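Sensor protein (Bacteroides thetaiotaomicron, PDB 2X7X) binds fructose through this periplasmic domain of a hybrid two-component sensor, whose cytoplasmic part probably acts as a histidine kinase. Local coordinates at residues M216-L224 and V238-T247; I160-A168 and E178-I189. All coordinates share one frame; numbering follows the deposited sequence.

Both contacts lie in the same lobe of the periplasmic binding protein domain and reach the same mixed sheet, with centres about 19 Å apart. Contact 1 is buried. It pairs two neighbouring parallel strands, mostly by backbone hydrogen bonds, and its C-terminal end carries part of the fructose pocket. Contact 2 is partly buried and farther from the chain centre. There the outermost strand 159-167 meets helix 172-185 mainly through side chains, with a salt bridge and a histidine-carboxylate bond. Met216 of contact 1 joins the two by packing on Met179, Leu183 and Ile189 of contact 2. Each contact also gives a backbone oxygen to a potassium ion, Met216 O and Ile160 O respectively.

Contact 1: residues M216-L224 and V238-T247; sequences MIFVGIDAL and VLDATFIYPT. With K (potassium ion), chain F; FRU (beta-D-fructofuranose), chain E.
Asp240 turns its carboxylate back onto Ile217 and Phe218. Its CB lies 3.6 Å from Phe218 O. With CG beside its own backbone N (chi1 -63°), the group reaches across the start of the strand pair. CG comes next to Ile217 CB. Asp240 crosses Ile217 at about a right angle, with OD1 3.8 Å from Ile217 CG2. OD2 accepts a nearly straight hydrogen bond from Phe218 N at 2.8 Å (167°), which arrives from above the carboxylate plane. The backbone N of Asp240 returns a bond to Phe218 O, so the two residues are tied twice. Strands 217-220 and 241-244 run parallel from here, joined through helix 230-235 in a beta-alpha-beta crossover of the periplasmic binding protein fold. Gly220 N bonds to Ala241 O, Phe243 N to Gly220 O, and Asp222 N to Phe243 O. On one face Val219 CG1 comes to the ring edge of Phe243, 4.1 Å from CE2. Thr242 OG1, on the other face, bonds to Asp197. Past the strand end, Tyr245 N binds Asp222 O at 3.0 Å. Asp222 faces the sugar with both oxygens: OD1 accepts from fructose O4, while O3 sits close to OD2 at a separation too short to be trusted. Tyr245 CB lies 3.5 Å from Asp222 OD1, and Tyr245 CD2 is 3.4 Å from fructose O4. The Tyr245 hydroxyl bonds to Asp94, another fructose-binding residue, and Arg146 makes a cation-pi contact with the ring.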
loop_
_atom_site.group_PDB
_atom_site.type_symbol
_atom_site.label_atom_id
_atom_site.label_comp_id
_atom_site.label_asym_id
_atom_site.label_seq_id
_atom_site.Cartn_x
_atom_site.Cartn_y
_atom_site.Cartn_z
ATOM N N MET A 216 23.313 -3.544 -16.523
ATOM C CA MET A 216 21.971 -3.690 -17.075
ATOM C C MET A 216 20.906 -3.527 -16.004
ATOM O O MET A 216 21.163 -3.747 -14.817
ATOM C CB MET A 216 21.824 -5.055 -17.764
ATOM C CG MET A 216 22.021 -6.258 -16.848
ATOM S SD MET A 216 22.176 -7.820 -17.732
ATOM C CE MET A 216 23.903 -7.765 -18.248
ATOM N N ILE A 217 19.713 -3.121 -16.427
ATOM C CA ILE A 217 18.570 -3.042 -15.526
ATOM C C ILE A 217 17.725 -4.303 -15.662
ATOM O O ILE A 217 17.778 -4.983 -16.702
ATOM C CB ILE A 217 17.684 -1.817 -15.834
ATOM C CG1 ILE A 217 17.138 -1.894 -17.269
ATOM C CG2 ILE A 217 18.435 -0.492 -15.509
ATOM C CD1 ILE A 217 15.894 -1.087 -17.469
ATOM N N PHE A 218 16.952 -4.610 -14.619
ATOM C CA PHE A 218 16.090 -5.795 -14.604
ATOM C C PHE A 218 14.634 -5.413 -14.391
ATOM O O PHE A 218 14.298 -4.716 -13.424
ATOM C CB PHE A 218 16.547 -6.808 -13.540
ATOM C CG PHE A 218 17.904 -7.396 -13.813
ATOM C CD1 PHE A 218 18.027 -8.643 -14.446
ATOM C CD2 PHE A 218 19.072 -6.693 -13.480
ATOM C CE1 PHE A 218 19.304 -9.178 -14.730
ATOM C CE2 PHE A 218 20.339 -7.224 -13.757
ATOM C CZ PHE A 218 20.456 -8.455 -14.379
ATOM N N VAL A 219 13.773 -5.867 -15.305
ATOM C CA VAL A 219 12.333 -5.611 -15.191
ATOM C C VAL A 219 11.531 -6.904 -15.201
ATOM O O VAL A 219 11.768 -7.784 -16.026
ATOM C CB VAL A 219 11.821 -4.628 -16.274
ATOM C CG1 VAL A 219 10.388 -4.264 -16.000
ATOM C CG2 VAL A 219 12.686 -3.361 -16.306
ATOM N N GLY A 220 10.601 -7.023 -14.259
ATOM C CA GLY A 220 9.773 -8.221 -14.142
ATOM C C GLY A 220 8.303 -7.868 -14.060
ATOM O O GLY A 220 7.935 -6.698 -14.174
ATOM N N ILE A 221 7.454 -8.876 -13.883
ATOM C CA ILE A 221 6.015 -8.662 -13.761
ATOM C C ILE A 221 5.505 -9.505 -12.602
ATOM O O ILE A 221 6.006 -10.603 -12.378
ATOM C CB ILE A 221 5.264 -9.036 -15.058
ATOM C CG1 ILE A 221 5.776 -8.207 -16.239
ATOM C CG2 ILE A 221 3.767 -8.798 -14.904
ATOM C CD1 ILE A 221 5.371 -8.719 -17.611
ATOM N N ASP A 222 4.546 -8.955 -11.852
ATOM C CA ASP A 222 3.756 -9.658 -10.826
ATOM C C ASP A 222 3.626 -8.764 -9.606
ATOM O O ASP A 222 2.508 -8.479 -9.157
ATOM C CB ASP A 222 4.329 -11.024 -10.427
ATOM C CG ASP A 222 3.906 -12.153 -11.366
ATOM O OD1 ASP A 222 2.934 -12.015 -12.133
ATOM O OD2 ASP A 222 4.573 -13.206 -11.336
ATOM N N ALA A 223 4.775 -8.323 -9.084
ATOM C CA ALA A 223 4.843 -7.400 -7.937
ATOM C C ALA A 223 4.100 -7.866 -6.678
ATOM O O ALA A 223 3.370 -7.088 -6.073
ATOM C CB ALA A 223 4.364 -5.988 -8.347
ATOM N N LEU A 224 4.283 -9.125 -6.292
ATOM C CA LEU A 224 3.693 -9.651 -5.043
ATOM C C LEU A 224 4.433 -9.117 -3.819
ATOM O O LEU A 224 5.641 -8.889 -3.879
ATOM C CB LEU A 224 3.756 -11.185 -5.015
ATOM C CG LEU A 224 2.951 -12.017 -6.018
ATOM C CD1 LEU A 224 3.365 -13.497 -5.984
ATOM C CD2 LEU A 224 1.463 -11.868 -5.755
ATOM N N VAL A 238 17.509 -5.527 -6.464
ATOM C CA VAL A 238 17.738 -6.599 -7.431
ATOM C C VAL A 238 16.938 -6.361 -8.728
ATOM O O VAL A 238 17.450 -6.529 -9.829
ATOM C CB VAL A 238 17.381 -7.974 -6.822
ATOM C CG1 VAL A 238 17.503 -9.097 -7.865
ATOM C CG2 VAL A 238 18.276 -8.255 -5.590
ATOM N N LEU A 239 15.674 -5.979 -8.576
ATOM C CA LEU A 239 14.833 -5.594 -9.688
ATOM C C LEU A 239 14.755 -4.076 -9.743
ATOM O O LEU A 239 14.557 -3.414 -8.708
ATOM C CB LEU A 239 13.427 -6.139 -9.470
ATOM C CG LEU A 239 13.034 -7.510 -9.986
ATOM C CD1 LEU A 239 11.620 -7.808 -9.505
ATOM C CD2 LEU A 239 13.084 -7.517 -11.492
ATOM N N ASP A 240 14.885 -3.513 -10.936
ATOM C CA ASP A 240 14.735 -2.081 -11.056
ATOM C C ASP A 240 13.283 -1.689 -11.101
ATOM O O ASP A 240 12.914 -0.632 -10.612
ATOM C CB ASP A 240 15.464 -1.566 -12.267
ATOM C CG ASP A 240 16.946 -1.797 -12.171
ATOM O OD1 ASP A 240 17.669 -0.841 -11.813
ATOM O OD2 ASP A 240 17.380 -2.943 -12.428
ATOM N N ALA A 241 12.457 -2.558 -11.668
ATOM C CA ALA A 241 11.026 -2.313 -11.770
ATOM C C ALA A 241 10.273 -3.622 -11.933
ATOM O O ALA A 241 10.814 -4.611 -12.431
ATOM C CB ALA A 241 10.706 -1.357 -12.942
ATOM N N THR A 242 9.023 -3.622 -11.500
ATOM C CA THR A 242 8.114 -4.717 -11.790
ATOM C C THR A 242 6.685 -4.186 -11.859
ATOM O O THR A 242 6.389 -3.125 -11.324
ATOM C CB THR A 242 8.267 -5.891 -10.794
ATOM O OG1 THR A 242 7.433 -6.979 -11.212
ATOM C CG2 THR A 242 7.914 -5.460 -9.359
ATOM N N PHE A 243 5.814 -4.902 -12.556
ATOM C CA PHE A 243 4.445 -4.429 -12.774
ATOM C C PHE A 243 3.460 -5.285 -12.031
ATOM O O PHE A 243 3.601 -6.511 -12.001
ATOM C CB PHE A 243 4.122 -4.373 -14.269
ATOM C CG PHE A 243 4.788 -3.239 -14.961
ATOM C CD1 PHE A 243 4.111 -2.041 -15.156
ATOM C CD2 PHE A 243 6.126 -3.338 -15.347
ATOM C CE1 PHE A 243 4.742 -0.967 -15.776
ATOM C CE2 PHE A 243 6.773 -2.287 -15.956
ATOM C CZ PHE A 243 6.087 -1.097 -16.184
ATOM N N ILE A 244 2.487 -4.638 -11.401
ATOM C CA ILE A 244 1.462 -5.338 -10.648
ATOM C C ILE A 244 0.656 -6.222 -11.578
ATOM O O ILE A 244 0.030 -5.731 -12.515
ATOM C CB ILE A 244 0.523 -4.356 -9.914
ATOM C CG1 ILE A 244 1.271 -3.694 -8.743
ATOM C CG2 ILE A 244 -0.761 -5.068 -9.449
ATOM C CD1 ILE A 244 0.404 -2.806 -7.869
ATOM N N TYR A 245 0.713 -7.528 -11.353
ATOM C CA TYR A 245 -0.199 -8.443 -12.021
ATOM C C TYR A 245 -1.162 -8.970 -10.969
ATOM O O TYR A 245 -0.827 -9.891 -10.205
ATOM C CB TYR A 245 0.539 -9.573 -12.739
ATOM C CG TYR A 245 -0.357 -10.343 -13.689
ATOM C CD1 TYR A 245 -1.032 -9.683 -14.731
ATOM C CD2 TYR A 245 -0.543 -11.713 -13.551
ATOM C CE1 TYR A 245 -1.866 -10.376 -15.617
ATOM C CE2 TYR A 245 -1.371 -12.416 -14.429
ATOM C CZ TYR A 245 -2.028 -11.739 -15.461
ATOM O OH TYR A 245 -2.846 -12.412 -16.348
ATOM N N PRO A 246 -2.352 -8.362 -10.899
ATOM C CA PRO A 246 -3.233 -8.539 -9.734
ATOM C C PRO A 246 -3.943 -9.882 -9.710
ATOM O O PRO A 246 -4.394 -10.382 -10.746
ATOM C CB PRO A 246 -4.242 -7.393 -9.865
ATOM C CG PRO A 246 -4.295 -7.093 -11.345
ATOM C CD PRO A 246 -2.920 -7.446 -11.904
ATOM N N THR A 247 -4.011 -10.452 -8.514
ATOM C CA THR A 247 -4.642 -11.737 -8.271
ATOM C C THR A 247 -6.155 -11.552 -8.114
ATOM O O THR A 247 -6.930 -12.255 -8.763
ATOM C CB THR A 247 -4.049 -12.416 -7.030
ATOM O OG1 THR A 247 -4.111 -11.516 -5.923
ATOM C CG2 THR A 247 -2.594 -12.793 -7.254
HETATM K K K F . 21.422 -3.673 -12.006
HETATM C C1 FRU E . 1.629 -17.459 -11.841
HETATM C C2 FRU E . 2.302 -16.880 -13.072
HETATM C C3 FRU E . 2.737 -15.432 -12.863
HETATM C C4 FRU E . 2.433 -14.810 -14.212
HETATM C C5 FRU E . 1.127 -15.508 -14.567
HETATM C C6 FRU E . 0.791 -15.543 -16.057
HETATM O O1 FRU E . 1.569 -18.879 -11.950
HETATM O O2 FRU E . 3.397 -17.730 -13.432
HETATM O O3 FRU E . 4.108 -15.311 -12.458
HETATM O O4 FRU E . 2.318 -13.384 -14.154
HETATM O O5 FRU E . 1.353 -16.851 -14.130
HETATM O O6 FRU E . -0.519 -16.115 -16.239
HETATM O O HOH W 1 0.380 -8.979 -7.294
HETATM O O HOH W 2 20.321 -2.583 -8.998
#

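Contact 2: residues I160-A168 and E178-I189; sequences IKLIDKADA and EMDSMLRRHPKI. With K (potassium ion), chain G.
Asp164 reaches from strand 159-167 to the C-terminal end of helix 172-185. The helix packs nearly antiparallel to this edge strand in the alpha/beta sandwich of the lobe. OD2 of Asp164 takes two main bonds. His186 NE2 gives one at 2.9 Å, with OD2 in the plane of the ring; the carboxylate stands almost perpendicular to that ring and is met on its anti side. Arg185 NH1 gives OD2 of Asp164 the other, a salt bridge of 3.1 Å. The arginine chain bends at chi3 (-73°), and NE and NH2 both grip Ser181 OG, which fixes the guanidinium rotation. With an alanine at Asp164, Arg185 would probably lose its counter-charge and His186 NE2 its acceptor, so that the ring is held less firmly. Ile163 covers one face of that ring with CD1, 3.9 Å from the centroid in a CH-pi contact. Ile163 CG1 lies between the backbone N and the carbonyl carbon (chi1 67°), which carries CD1 over the ring and on to Ile189 CG1. Met182, extended beyond CG, runs from the helix toward the strand and sets CE against Asp164 OD1 and Ala166 CB. At the far end the extended Glu178 lays CG on Ala166 CB, and its OE1 lies 3.3 Å from Ala168 CB.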
loop_
_atom_site.group_PDB
_atom_site.type_symbol
_atom_site.label_atom_id
_atom_site.label_comp_id
_atom_site.label_asym_id
_atom_site.label_seq_id
_atom_site.Cartn_x
_atom_site.Cartn_y
_atom_site.Cartn_z
ATOM N N ILE A 160 16.456 1.292 -29.519
ATOM C CA ILE A 160 16.186 0.237 -28.560
ATOM C C ILE A 160 16.038 -1.029 -29.393
ATOM O O ILE A 160 15.184 -1.077 -30.281
ATOM C CB ILE A 160 14.874 0.495 -27.772
ATOM C CG1 ILE A 160 14.993 1.727 -26.864
ATOM C CG2 ILE A 160 14.457 -0.749 -26.990
ATOM C CD1 ILE A 160 16.087 1.653 -25.846
ATOM N N LYS A 161 16.864 -2.035 -29.126
ATOM C CA LYS A 161 16.856 -3.255 -29.922
ATOM C C LYS A 161 16.715 -4.525 -29.098
ATOM O O LYS A 161 17.458 -4.753 -28.157
ATOM C CB LYS A 161 18.122 -3.345 -30.759
ATOM C CG LYS A 161 18.358 -2.118 -31.638
ATOM C CD LYS A 161 19.711 -2.171 -32.317
ATOM C CE LYS A 161 19.990 -0.876 -33.073
ATOM N NZ LYS A 161 21.437 -0.434 -32.913
ATOM N N LEU A 162 15.750 -5.353 -29.469
ATOM C CA LEU A 162 15.669 -6.688 -28.944
ATOM C C LEU A 162 16.700 -7.570 -29.666
ATOM O O LEU A 162 16.536 -7.885 -30.849
ATOM C CB LEU A 162 14.249 -7.239 -29.093
ATOM C CG LEU A 162 14.038 -8.632 -28.491
ATOM C CD1 LEU A 162 14.326 -8.640 -26.983
ATOM C CD2 LEU A 162 12.640 -9.142 -28.776
ATOM N N ILE A 163 17.758 -7.959 -28.949
ATOM C CA ILE A 163 18.850 -8.747 -29.537
ATOM C C ILE A 163 18.811 -10.247 -29.205
ATOM O O ILE A 163 19.591 -11.027 -29.763
ATOM C CB ILE A 163 20.258 -8.178 -29.162
ATOM C CG1 ILE A 163 20.536 -8.331 -27.653
ATOM C CG2 ILE A 163 20.397 -6.743 -29.614
ATOM C CD1 ILE A 163 22.015 -8.266 -27.278
ATOM N N ASP A 164 17.929 -10.649 -28.291
ATOM C CA ASP A 164 17.770 -12.076 -27.945
ATOM C C ASP A 164 16.499 -12.350 -27.138
ATOM O O ASP A 164 16.049 -11.506 -26.358
ATOM C CB ASP A 164 18.998 -12.617 -27.190
ATOM C CG ASP A 164 19.282 -14.089 -27.504
ATOM O OD1 ASP A 164 18.321 -14.869 -27.717
ATOM O OD2 ASP A 164 20.482 -14.464 -27.540
ATOM N N LYS A 165 15.945 -13.545 -27.334
ATOM C CA LYS A 165 14.686 -13.954 -26.714
ATOM C C LYS A 165 14.680 -15.464 -26.459
ATOM O O LYS A 165 15.151 -16.247 -27.280
ATOM C CB LYS A 165 13.516 -13.573 -27.621
ATOM C CG LYS A 165 12.138 -13.940 -27.098
ATOM C CD LYS A 165 11.033 -13.345 -27.980
ATOM C CE LYS A 165 11.014 -13.943 -29.380
ATOM N NZ LYS A 165 10.312 -15.239 -29.382
ATOM N N ALA A 166 14.150 -15.875 -25.318
ATOM C CA ALA A 166 14.064 -17.283 -25.011
ATOM C C ALA A 166 12.849 -17.502 -24.148
ATOM O O ALA A 166 12.407 -16.583 -23.452
ATOM C CB ALA A 166 15.323 -17.751 -24.302
ATOM N N ASP A 167 12.309 -18.716 -24.227
ATOM C CA ASP A 167 11.148 -19.158 -23.474
ATOM C C ASP A 167 11.637 -19.779 -22.162
ATOM O O ASP A 167 12.335 -20.793 -22.174
ATOM C CB ASP A 167 10.392 -20.199 -24.317
ATOM C CG ASP A 167 9.120 -20.684 -23.662
ATOM O OD1 ASP A 167 8.990 -20.603 -22.417
ATOM O OD2 ASP A 167 8.243 -21.164 -24.409
ATOM N N ALA A 168 11.275 -19.170 -21.037
ATOM C CA ALA A 168 11.761 -19.604 -19.724
ATOM C C ALA A 168 10.667 -20.286 -18.906
ATOM O O ALA A 168 10.832 -20.564 -17.705
ATOM C CB ALA A 168 12.323 -18.427 -18.967
ATOM N N GLU A 178 19.186 -19.894 -19.744
ATOM C CA GLU A 178 19.037 -19.063 -20.945
ATOM C C GLU A 178 19.824 -17.751 -20.842
ATOM O O GLU A 178 20.494 -17.357 -21.804
ATOM C CB GLU A 178 17.566 -18.829 -21.260
ATOM C CG GLU A 178 16.873 -20.073 -21.744
ATOM C CD GLU A 178 15.387 -20.046 -21.483
ATOM O OE1 GLU A 178 14.888 -19.018 -20.970
ATOM O OE2 GLU A 178 14.707 -21.056 -21.785
ATOM N N MET A 179 19.780 -17.102 -19.672
ATOM C CA MET A 179 20.552 -15.874 -19.456
ATOM C C MET A 179 22.066 -16.120 -19.577
ATOM O O MET A 179 22.796 -15.251 -20.073
ATOM C CB MET A 179 20.207 -15.230 -18.113
ATOM C CG MET A 179 20.770 -13.839 -17.917
ATOM S SD MET A 179 20.140 -12.602 -19.094
ATOM C CE MET A 179 21.417 -11.351 -18.970
ATOM N N ASP A 180 22.525 -17.292 -19.123
ATOM C CA ASP A 180 23.917 -17.700 -19.263
ATOM C C ASP A 180 24.292 -17.682 -20.712
ATOM O O ASP A 180 25.307 -17.112 -21.089
ATOM C CB ASP A 180 24.120 -19.117 -18.766
ATOM C CG ASP A 180 24.584 -19.182 -17.343
ATOM O OD1 ASP A 180 24.651 -18.142 -16.661
ATOM O OD2 ASP A 180 24.883 -20.296 -16.894
ATOM N N SER A 181 23.462 -18.313 -21.531
ATOM C CA SER A 181 23.715 -18.373 -22.957
ATOM C C SER A 181 23.764 -16.966 -23.568
ATOM O O SER A 181 24.611 -16.691 -24.412
ATOM C CB SER A 181 22.670 -19.257 -23.648
ATOM O OG SER A 181 22.854 -19.257 -25.052
ATOM N N MET A 182 22.876 -16.078 -23.126
ATOM C CA MET A 182 22.831 -14.714 -23.656
ATOM C C MET A 182 24.069 -13.880 -23.288
ATOM O O MET A 182 24.630 -13.182 -24.146
ATOM C CB MET A 182 21.541 -14.006 -23.244
ATOM C CG MET A 182 20.304 -14.558 -23.909
ATOM S SD MET A 182 18.783 -14.028 -23.100
ATOM C CE MET A 182 17.560 -14.683 -24.224
ATOM N N LEU A 183 24.501 -13.967 -22.027
ATOM C CA LEU A 183 25.712 -13.276 -21.575
ATOM C C LEU A 183 26.940 -13.706 -22.388
ATOM O O LEU A 183 27.704 -12.867 -22.881
ATOM C CB LEU A 183 25.953 -13.526 -20.080
ATOM C CG LEU A 183 24.922 -12.996 -19.082
ATOM C CD1 LEU A 183 24.928 -13.815 -17.788
ATOM C CD2 LEU A 183 25.154 -11.511 -18.810
ATOM N N ARG A 184 27.105 -15.018 -22.529
ATOM C CA ARG A 184 28.204 -15.603 -23.269
ATOM C C ARG A 184 28.254 -15.067 -24.713
ATOM O O ARG A 184 29.343 -14.794 -25.242
ATOM C CB ARG A 184 28.027 -17.113 -23.272
ATOM C CG ARG A 184 29.282 -17.953 -23.514
ATOM C CD ARG A 184 28.927 -19.461 -23.551
ATOM N NE ARG A 184 28.182 -19.900 -22.350
ATOM C CZ ARG A 184 26.960 -20.457 -22.341
ATOM N NH1 ARG A 184 26.305 -20.682 -23.479
ATOM N NH2 ARG A 184 26.400 -20.806 -21.183
ATOM N N ARG A 185 27.081 -14.891 -25.325
ATOM C CA ARG A 185 26.973 -14.548 -26.753
ATOM C C ARG A 185 26.801 -13.055 -27.044
ATOM O O ARG A 185 26.871 -12.632 -28.195
ATOM C CB ARG A 185 25.851 -15.372 -27.430
ATOM C CG ARG A 185 26.167 -16.881 -27.493
ATOM C CD ARG A 185 25.145 -17.705 -28.254
ATOM N NE ARG A 185 23.922 -17.847 -27.482
ATOM C CZ ARG A 185 22.825 -17.123 -27.686
ATOM N NH1 ARG A 185 22.798 -16.214 -28.657
ATOM N NH2 ARG A 185 21.753 -17.308 -26.918
ATOM N N HIS A 186 26.575 -12.265 -25.999
ATOM C CA HIS A 186 26.296 -10.842 -26.158
ATOM C C HIS A 186 27.054 -9.996 -25.125
ATOM O O HIS A 186 26.639 -9.919 -23.962
ATOM C CB HIS A 186 24.780 -10.572 -26.079
ATOM C CG HIS A 186 23.974 -11.325 -27.092
ATOM N ND1 HIS A 186 24.068 -11.083 -28.449
ATOM C CD2 HIS A 186 23.064 -12.316 -26.950
ATOM C CE1 HIS A 186 23.248 -11.895 -29.096
ATOM N NE2 HIS A 186 22.629 -12.653 -28.210
ATOM N N PRO A 187 28.171 -9.362 -25.543
ATOM C CA PRO A 187 28.980 -8.516 -24.631
ATOM C C PRO A 187 28.285 -7.235 -24.151
ATOM O O PRO A 187 28.642 -6.699 -23.104
ATOM C CB PRO A 187 30.214 -8.160 -25.472
ATOM C CG PRO A 187 29.781 -8.339 -26.894
ATOM C CD PRO A 187 28.806 -9.496 -26.868
ATOM N N LYS A 188 27.317 -6.742 -24.916
ATOM C CA LYS A 188 26.619 -5.529 -24.536
ATOM C C LYS A 188 25.124 -5.808 -24.347
ATOM O O LYS A 188 24.374 -5.957 -25.326
ATOM C CB LYS A 188 26.856 -4.407 -25.556
ATOM C CG LYS A 188 26.732 -3.008 -24.953
ATOM C CD LYS A 188 26.167 -1.970 -25.953
ATOM C CE LYS A 188 25.985 -0.581 -25.278
ATOM N NZ LYS A 188 24.729 0.125 -25.723
ATOM N N ILE A 189 24.712 -5.906 -23.082
ATOM C CA ILE A 189 23.311 -6.016 -22.713
ATOM C C ILE A 189 22.938 -4.912 -21.707
ATOM O O ILE A 189 23.525 -4.801 -20.634
ATOM C CB ILE A 189 22.965 -7.431 -22.143
ATOM C CG1 ILE A 189 23.287 -8.537 -23.168
ATOM C CG2 ILE A 189 21.490 -7.499 -21.733
ATOM C CD1 ILE A 189 23.311 -9.956 -22.572
HETATM K K K G . 13.235 -0.731 -32.092
HETATM O O HOH W 3 18.412 -17.500 -27.305
HETATM O O HOH W 4 12.354 -3.249 -32.361
HETATM O O HOH W 5 12.025 1.067 -34.122
#